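Local coordinates for putative Oleoyl-[acyl-carrier protein] thioesterase (Lactobacillus plantarum, PDB 2OWN), which probably hydrolyses the thioester of oleoyl-acyl-carrier protein, releasing the free fatty acid, with a chain built from two hot-dog-type acyl-ACP thioesterase domains, at residues B[191-199]-B[254-262]. Numbering follows the deposited sequence.
Sequences TLPATFLLQ and WRTLPEPIQ
Phe196 sets its ring edge on the indole face of Trp254 in a T-shaped stack, planes at 88° and centroid 4.9 Å from that of the five-membered ring. Phe196 CE1 stands over the indole centre, 3.6 Å from Trp254 CE2; with CG anti to the backbone N (chi1 180°), the phenyl swings off the short helix onto Trp254. Two methyls meet the six-membered end obliquely, Leu192 CD1 at Trp254 CZ2 and Leu197 CD2 at Trp254 CH2, both at 3.7 Å. With an alanine at Trp254, the Phe196 edge and both leucine methyls would probably lose their common platform.

Polar bonds hold the C-terminal tail. Leu257 N reaches Gln199 O at 2.9 Å, and Ile261 N reaches Leu198 O at 2.8 Å. The extended Gln199 side chain runs alongside Pro260 and donates an N-H from NE2 to Leu257 O (3.0 Å), NE2 lying above that carbonyl plane.

In this C-terminal hot-dog-clan domain, helix 194-197 and the tail thus meet at the end of antiparallel strands 200-209 and 246-256, with strands 218-227 and 233-241 contributing Ile225 and Val234 around Phe196; Phe170 of the second subunit packs on Leu197 and Leu198.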
loop_
_atom_site.group_PDB
_atom_site.type_symbol
_atom_site.label_atom_id
_atom_site.label_comp_id
_atom_site.label_asym_id
_atom_site.label_seq_id
_atom_site.Cartn_x
_atom_site.Cartn_y
_atom_site.Cartn_z
ATOM N N THR B 191 9.992 10.090 -7.752
ATOM C CA THR B 191 10.922 10.758 -8.717
ATOM C C THR B 191 11.694 11.897 -8.015
ATOM O O THR B 191 12.886 12.080 -8.280
ATOM C CB THR B 191 10.202 11.328 -9.969
ATOM O OG1 THR B 191 9.442 10.297 -10.603
ATOM C CG2 THR B 191 11.209 11.920 -10.994
ATOM N N LEU B 192 11.004 12.614 -7.109
ATOM C CA LEU B 192 11.580 13.705 -6.320
ATOM C C LEU B 192 12.416 13.103 -5.171
ATOM O O LEU B 192 12.015 12.067 -4.615
ATOM C CB LEU B 192 10.486 14.601 -5.738
ATOM C CG LEU B 192 9.548 15.292 -6.735
ATOM C CD1 LEU B 192 8.359 15.923 -6.007
ATOM C CD2 LEU B 192 10.294 16.319 -7.582
ATOM N N PRO B 193 13.540 13.758 -4.786
ATOM C CA PRO B 193 14.375 13.207 -3.714
ATOM C C PRO B 193 13.773 13.440 -2.314
ATOM O O PRO B 193 12.954 14.364 -2.139
ATOM C CB PRO B 193 15.686 13.972 -3.886
ATOM C CG PRO B 193 15.260 15.293 -4.369
ATOM C CD PRO B 193 14.082 15.054 -5.255
ATOM N N ALA B 194 14.168 12.597 -1.352
ATOM C CA ALA B 194 13.732 12.696 0.065
ATOM C C ALA B 194 14.018 14.085 0.685
ATOM O O ALA B 194 13.206 14.551 1.484
ATOM C CB ALA B 194 14.343 11.570 0.936
ATOM N N THR B 195 15.127 14.734 0.283
ATOM C CA THR B 195 15.494 16.109 0.739
ATOM C C THR B 195 14.415 17.151 0.347
ATOM O O THR B 195 14.192 18.109 1.093
ATOM C CB THR B 195 16.881 16.585 0.242
ATOM O OG1 THR B 195 16.931 16.527 -1.187
ATOM C CG2 THR B 195 17.994 15.725 0.833
ATOM N N PHE B 196 13.776 16.955 -0.817
ATOM C CA PHE B 196 12.659 17.796 -1.272
ATOM C C PHE B 196 11.383 17.405 -0.498
ATOM O O PHE B 196 10.705 18.274 0.051
ATOM C CB PHE B 196 12.409 17.673 -2.788
ATOM C CG PHE B 196 11.265 18.516 -3.279
ATOM C CD1 PHE B 196 9.949 17.999 -3.286
ATOM C CD2 PHE B 196 11.479 19.838 -3.694
ATOM C CE1 PHE B 196 8.854 18.793 -3.705
ATOM C CE2 PHE B 196 10.387 20.661 -4.135
ATOM C CZ PHE B 196 9.071 20.133 -4.144
ATOM N N LEU B 197 11.050 16.109 -0.525
ATOM C CA LEU B 197 9.815 15.561 0.112
ATOM C C LEU B 197 9.690 15.818 1.610
ATOM O O LEU B 197 8.582 16.079 2.084
ATOM C CB LEU B 197 9.661 14.054 -0.180
ATOM C CG LEU B 197 9.510 13.650 -1.657
ATOM C CD1 LEU B 197 9.569 12.132 -1.797
ATOM C CD2 LEU B 197 8.228 14.213 -2.250
ATOM N N LEU B 198 10.819 15.749 2.324
ATOM C CA LEU B 198 10.864 16.007 3.779
ATOM C C LEU B 198 10.713 17.487 4.189
ATOM O O LEU B 198 10.534 17.735 5.382
ATOM C CB LEU B 198 12.120 15.374 4.420
ATOM C CG LEU B 198 12.131 13.835 4.435
ATOM C CD1 LEU B 198 13.531 13.314 4.795
ATOM C CD2 LEU B 198 11.044 13.244 5.372
ATOM N N GLN B 199 10.782 18.446 3.248
ATOM C CA GLN B 199 10.595 19.884 3.563
ATOM C C GLN B 199 9.535 20.575 2.666
ATOM O O GLN B 199 9.581 21.794 2.450
ATOM C CB GLN B 199 11.963 20.575 3.556
ATOM C CG GLN B 199 11.997 21.900 4.350
ATOM C CD GLN B 199 13.364 22.459 4.620
ATOM O OE1 GLN B 199 14.404 21.868 4.288
ATOM N NE2 GLN B 199 13.371 23.636 5.237
ATOM N N TRP B 254 3.327 22.717 -4.104
ATOM C CA TRP B 254 3.819 22.397 -2.760
ATOM C C TRP B 254 4.089 23.630 -1.930
ATOM O O TRP B 254 4.442 24.647 -2.502
ATOM C CB TRP B 254 5.165 21.681 -2.853
ATOM C CG TRP B 254 5.215 20.440 -3.635
ATOM C CD1 TRP B 254 5.361 20.344 -4.978
ATOM C CD2 TRP B 254 5.215 19.098 -3.128
ATOM N NE1 TRP B 254 5.423 19.031 -5.352
ATOM C CE2 TRP B 254 5.317 18.235 -4.251
ATOM C CE3 TRP B 254 5.110 18.533 -1.838
ATOM C CZ2 TRP B 254 5.348 16.819 -4.135
ATOM C CZ3 TRP B 254 5.125 17.120 -1.707
ATOM C CH2 TRP B 254 5.246 16.276 -2.864
ATOM N N ARG B 255 3.980 23.508 -0.601
ATOM C CA ARG B 255 4.290 24.595 0.346
ATOM C C ARG B 255 5.649 24.235 0.951
ATOM O O ARG B 255 5.794 23.140 1.487
ATOM C CB ARG B 255 3.255 24.732 1.464
ATOM C CG ARG B 255 3.476 25.978 2.335
ATOM C CD ARG B 255 2.418 26.187 3.406
ATOM N NE ARG B 255 2.472 25.194 4.487
ATOM C CZ ARG B 255 1.810 24.026 4.563
ATOM N NH1 ARG B 255 0.985 23.583 3.590
ATOM N NH2 ARG B 255 1.991 23.261 5.652
ATOM N N THR B 256 6.611 25.155 0.884
ATOM C CA THR B 256 7.963 24.960 1.441
ATOM C C THR B 256 7.874 25.153 2.959
ATOM O O THR B 256 7.402 26.201 3.422
ATOM C CB THR B 256 8.980 25.910 0.809
ATOM O OG1 THR B 256 8.985 25.689 -0.607
ATOM C CG2 THR B 256 10.407 25.698 1.364
ATOM N N LEU B 257 8.304 24.132 3.707
ATOM C CA LEU B 257 8.285 24.149 5.169
ATOM C C LEU B 257 9.524 24.897 5.699
ATOM O O LEU B 257 10.586 24.841 5.040
ATOM C CB LEU B 257 8.234 22.725 5.739
ATOM C CG LEU B 257 7.055 21.852 5.284
ATOM C CD1 LEU B 257 7.207 20.440 5.828
ATOM C CD2 LEU B 257 5.684 22.434 5.677
ATOM N N PRO B 258 9.402 25.616 6.858
ATOM C CA PRO B 258 10.568 26.322 7.440
ATOM C C PRO B 258 11.760 25.412 7.750
ATOM O O PRO B 258 12.878 25.805 7.473
ATOM C CB PRO B 258 10.015 26.936 8.736
ATOM C CG PRO B 258 8.593 26.997 8.554
ATOM C CD PRO B 258 8.202 25.857 7.687
ATOM N N GLU B 259 11.489 24.210 8.271
ATOM C CA GLU B 259 12.502 23.210 8.617
ATOM C C GLU B 259 12.146 21.831 8.053
ATOM O O GLU B 259 10.951 21.567 7.813
ATOM C CB GLU B 259 12.633 23.118 10.133
ATOM C CG GLU B 259 13.079 24.430 10.807
ATOM C CD GLU B 259 13.127 24.367 12.338
ATOM O OE1 GLU B 259 12.910 23.289 12.936
ATOM O OE2 GLU B 259 13.380 25.427 12.953
ATOM N N PRO B 260 13.169 20.957 7.817
ATOM C CA PRO B 260 12.858 19.612 7.331
ATOM C C PRO B 260 12.216 18.759 8.430
ATOM O O PRO B 260 12.477 18.987 9.622
ATOM C CB PRO B 260 14.229 19.014 6.963
ATOM C CG PRO B 260 15.220 20.068 7.174
ATOM C CD PRO B 260 14.625 21.126 8.004
ATOM N N ILE B 261 11.384 17.808 8.012
ATOM C CA ILE B 261 10.733 16.855 8.929
ATOM C C ILE B 261 11.817 15.800 9.194
ATOM O O ILE B 261 12.392 15.266 8.235
ATOM C CB ILE B 261 9.458 16.238 8.337
ATOM C CG1 ILE B 261 8.436 17.342 8.027
ATOM C CG2 ILE B 261 8.840 15.213 9.304
ATOM C CD1 ILE B 261 7.193 16.852 7.368
ATOM N N GLN B 262 12.127 15.548 10.472
ATOM C CA GLN B 262 13.160 14.559 10.867
ATOM C C GLN B 262 12.748 13.135 10.495
ATOM O O GLN B 262 11.569 12.763 10.543
ATOM C CB GLN B 262 13.488 14.637 12.371
ATOM C CG GLN B 262 14.162 15.953 12.823
ATOM C CD GLN B 262 15.591 16.153 12.290
ATOM O OE1 GLN B 262 16.339 15.194 12.085
ATOM N NE2 GLN B 262 15.979 17.411 12.109
ATOM O OXT GLN B 262 13.616 12.356 10.108
#